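PDB 5HUB: chorismate mutase from Corynebacterium glutamicum, which probably catalyses the pericyclic rearrangement of chorismate to prephenate in the shikimate pathway. Local coordinates for residues N64-E69 / P75-I80. Residues are numbered along the deposited sequence; the frame is centred on the assembly and turned at random. Where two conformers were deposited one is given.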
ATOM      1  N   ASN A  64       8.564  -3.702 -10.845  1.00 16.56           N
ATOM      2  CA  ASN A  64       9.220  -2.642 -11.588  1.00 16.25           C
ATOM      3  C   ASN A  64       8.352  -1.403 -11.629  1.00 15.83           C
ATOM      4  O   ASN A  64       8.843  -0.281 -11.516  1.00 17.84           O
ATOM      5  CB  ASN A  64       9.575  -3.049 -13.025  1.00 18.50           C
ATOM      6  CG  ASN A  64      10.728  -4.041 -13.103  1.00 21.16           C
ATOM      7  OD1 ASN A  64      11.493  -4.215 -12.154  1.00 26.74           O
ATOM      8  ND2 ASN A  64      10.884  -4.661 -14.255  1.00 24.19           N
ATOM      9  N   GLN A  65       7.065  -1.575 -11.869  1.00 15.44           N
ATOM     10  CA  GLN A  65       6.170  -0.441 -11.854  1.00 15.33           C
ATOM     11  C   GLN A  65       6.202   0.264 -10.490  1.00 15.59           C
ATOM     12  O   GLN A  65       6.263   1.495 -10.425  1.00 16.86           O
ATOM     13  CB  GLN A  65       4.735  -0.879 -12.141  1.00 15.47           C
ATOM     14  CG  GLN A  65       3.696   0.253 -11.954  1.00 16.51           C
ATOM     15  CD  GLN A  65       2.291  -0.226 -12.149  1.00 18.19           C
ATOM     16  OE1 GLN A  65       2.047  -1.424 -12.209  1.00 23.55           O
ATOM     17  NE2 GLN A  65       1.350   0.691 -12.259  1.00 21.34           N
ATOM     18  N   PHE A  66       6.086  -0.513  -9.438  1.00 15.36           N
ATOM     19  CA  PHE A  66       6.071   0.117  -8.085  1.00 15.34           C
ATOM     20  C   PHE A  66       7.409   0.804  -7.834  1.00 15.90           C
ATOM     21  O   PHE A  66       7.417   1.948  -7.311  1.00 16.53           O
ATOM     22  CB  PHE A  66       5.758  -0.937  -7.041  1.00 15.44           C
ATOM     23  CG  PHE A  66       4.293  -1.211  -6.860  1.00 15.52           C
ATOM     24  CD1 PHE A  66       3.506  -1.684  -7.871  1.00 16.83           C
ATOM     25  CD2 PHE A  66       3.670  -0.895  -5.662  1.00 18.60           C
ATOM     26  CE1 PHE A  66       2.171  -1.925  -7.710  1.00 17.28           C
ATOM     27  CE2 PHE A  66       2.318  -1.087  -5.502  1.00 18.39           C
ATOM     28  CZ  PHE A  66       1.563  -1.615  -6.531  1.00 17.93           C
ATOM     29  N   ARG A  67       8.529   0.239  -8.218  1.00 16.17           N
ATOM     30  CA  ARG A  67       9.821   0.887  -8.066  1.00 17.92           C
ATOM     31  C   ARG A  67       9.852   2.179  -8.845  1.00 17.09           C
ATOM     32  O   ARG A  67      10.326   3.213  -8.349  1.00 18.57           O
ATOM     33  CB  ARG A  67      10.941  -0.053  -8.550  1.00 18.82           C
ATOM     34  CG  ARG A  67      12.319   0.545  -8.270  1.00 21.53           C
ATOM     35  CD  ARG A  67      13.471  -0.191  -8.947  1.00 23.92           C
ATOM     36  NE  ARG A  67      13.549  -1.585  -8.510  1.00 27.01           N
ATOM     37  CZ  ARG A  67      13.146  -2.646  -9.219  1.00 25.81           C
ATOM     38  NH1 ARG A  67      12.673  -2.525 -10.464  1.00 27.38           N
ATOM     39  NH2 ARG A  67      13.257  -3.861  -8.694  1.00 29.08           N
ATOM     40  N   GLU A  68       9.377   2.178 -10.081  1.00 17.76           N
ATOM     41  CA  GLU A  68       9.425   3.373 -10.932  1.00 16.78           C
ATOM     42  C   GLU A  68       8.563   4.500 -10.358  1.00 17.43           C
ATOM     43  O   GLU A  68       8.942   5.673 -10.452  1.00 19.76           O
ATOM     44  CB  GLU A  68       8.982   3.066 -12.353  1.00 15.90           C
ATOM     45  CG  GLU A  68      10.034   2.269 -13.070  1.00 16.47           C
ATOM     46  CD  GLU A  68       9.507   1.580 -14.317  1.00 18.45           C
ATOM     47  OE1 GLU A  68       8.467   2.028 -14.893  1.00 18.58           O
ATOM     48  OE2 GLU A  68      10.174   0.598 -14.768  1.00 20.06           O
ATOM     49  N   GLU A  69       7.425   4.154  -9.786  0.50 16.55           N
ATOM     50  CA  GLU A  69       6.459   5.136  -9.301  0.50 17.12           C
ATOM     51  C   GLU A  69       6.774   5.711  -7.934  0.50 16.76           C
ATOM     52  O   GLU A  69       6.554   6.899  -7.722  0.50 19.91           O
ATOM     53  CB  GLU A  69       5.058   4.521  -9.308  0.50 17.08           C
ATOM     54  CG  GLU A  69       4.626   4.003 -10.666  0.50 19.23           C
ATOM     55  CD  GLU A  69       3.728   4.951 -11.431  0.50 22.83           C
ATOM     56  OE1 GLU A  69       4.065   6.155 -11.541  0.50 25.40           O
ATOM     57  OE2 GLU A  69       2.659   4.479 -11.888  0.50 31.94           O
ATOM     58  N   PRO A  75       9.453  -2.087  -4.513  1.00 18.16           N
ATOM     59  CA  PRO A  75       9.508  -3.543  -4.493  1.00 17.67           C
ATOM     60  C   PRO A  75       8.921  -4.224  -3.253  1.00 18.10           C
ATOM     61  O   PRO A  75       8.202  -5.236  -3.325  1.00 18.35           O
ATOM     62  CB  PRO A  75      11.002  -3.828  -4.672  1.00 19.94           C
ATOM     63  CG  PRO A  75      11.456  -2.687  -5.487  1.00 18.84           C
ATOM     64  CD  PRO A  75      10.729  -1.479  -4.916  1.00 18.03           C
ATOM     65  N   ALA A  76       9.171  -3.633  -2.085  1.00 18.02           N
ATOM     66  CA  ALA A  76       8.640  -4.196  -0.891  1.00 19.14           C
ATOM     67  C   ALA A  76       7.100  -4.074  -0.839  1.00 16.41           C
ATOM     68  O   ALA A  76       6.412  -4.991  -0.405  1.00 17.79           O
ATOM     69  CB  ALA A  76       9.244  -3.465   0.308  1.00 18.76           C
ATOM     70  N   LEU A  77       6.582  -2.938  -1.256  1.00 16.22           N
ATOM     71  CA  LEU A  77       5.161  -2.763  -1.275  1.00 15.94           C
ATOM     72  C   LEU A  77       4.489  -3.772  -2.264  1.00 14.77           C
ATOM     73  O   LEU A  77       3.489  -4.416  -1.940  1.00 15.68           O
ATOM     74  CB  LEU A  77       4.803  -1.316  -1.644  1.00 16.29           C
ATOM     75  CG  LEU A  77       3.311  -1.015  -1.900  1.00 19.23           C
ATOM     76  CD1 LEU A  77       2.474  -1.376  -0.682  1.00 19.06           C
ATOM     77  CD2 LEU A  77       3.122   0.453  -2.254  1.00 19.63           C
ATOM     78  N   ALA A  78       5.032  -3.864  -3.482  1.00 15.75           N
ATOM     79  CA  ALA A  78       4.562  -4.848  -4.442  1.00 14.98           C
ATOM     80  C   ALA A  78       4.591  -6.288  -3.849  1.00 15.80           C
ATOM     81  O   ALA A  78       3.648  -7.052  -4.022  1.00 16.49           O
ATOM     82  CB  ALA A  78       5.407  -4.793  -5.735  1.00 16.18           C
ATOM     83  N   GLY A  79       5.672  -6.604  -3.120  1.00 16.86           N
ATOM     84  CA  GLY A  79       5.836  -7.900  -2.472  1.00 18.64           C
ATOM     85  C   GLY A  79       4.750  -8.241  -1.474  1.00 18.19           C
ATOM     86  O   GLY A  79       4.213  -9.322  -1.434  1.00 19.71           O
ATOM     87  N   ILE A  80       4.348  -7.237  -0.683  1.00 16.14           N
ATOM     88  CA  ILE A  80       3.207  -7.412   0.175  1.00 15.91           C
ATOM     89  C   ILE A  80       1.936  -7.770  -0.594  1.00 14.89           C
ATOM     90  O   ILE A  80       1.201  -8.691  -0.225  1.00 17.10           O
ATOM     91  CB  ILE A  80       2.973  -6.128   1.055  1.00 16.01           C
ATOM     92  CG1 ILE A  80       4.083  -6.039   2.081  1.00 18.02           C
ATOM     93  CG2 ILE A  80       1.650  -6.234   1.790  1.00 17.43           C
ATOM     94  CD1 ILE A  80       4.092  -4.684   2.834  1.00 19.93           C
TER
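Segments 64-69 and 75-80, which meet through Phe-66 with Leu-77 and Ala-78 and through Arg-67 with Pro-75, run in opposite senses but splayed, their N-to-C directions 140° apart and their axes approaching to 8.1 Å. The nearest CA atoms are those of Arg-67 and Pro-75, 5.7 Å apart. No hydrogen bond joins the two segments, and the contact is made by side chains. The side chain of Phe-66 sets out toward segment 75-80 and is buried. Its CG sits beside the backbone N, anti to the carbonyl carbon (chi1 -84°), and the ring meets two residues in different ways. The methyl of Ala-78 lies over one face, at the rim, with its CB 3.9 Å from Phe-66 CG. Leu-77 CD2 lies in the ring plane instead, against the CD2-CE2 edge and 3.7 Å from Phe-66 CE2. The segments belong to helix 49-70 and helix 74-84, consecutive helices joined by a short connection in the three-helix subunit of the all-helical AroQ (type II) chorismate mutase fold. Leu-77 also packs on Leu-77 of the second subunit, and Phe-66 on Leu-29 of that subunit, which places this apolar cluster at the dimer interface. Toward solvent, the side chains of Arg-67 and Pro-75 cross at about a right angle. Arg-67 CB lies 3.9 Å from Pro-75 CD. The chain then bends at chi3 (-60°), and Arg-67 NE comes to 3.8 Å from Pro-75 CG, with the guanidinium oblique to it. Arg-67 NH1 donates a 2.7 Å hydrogen bond to Asn-64 OD1, one turn back on the same helix. The acceptor lies close to the guanidinium plane, though NH1 is tilted from the carbonyl plane; the bond probably limits rotation of the group.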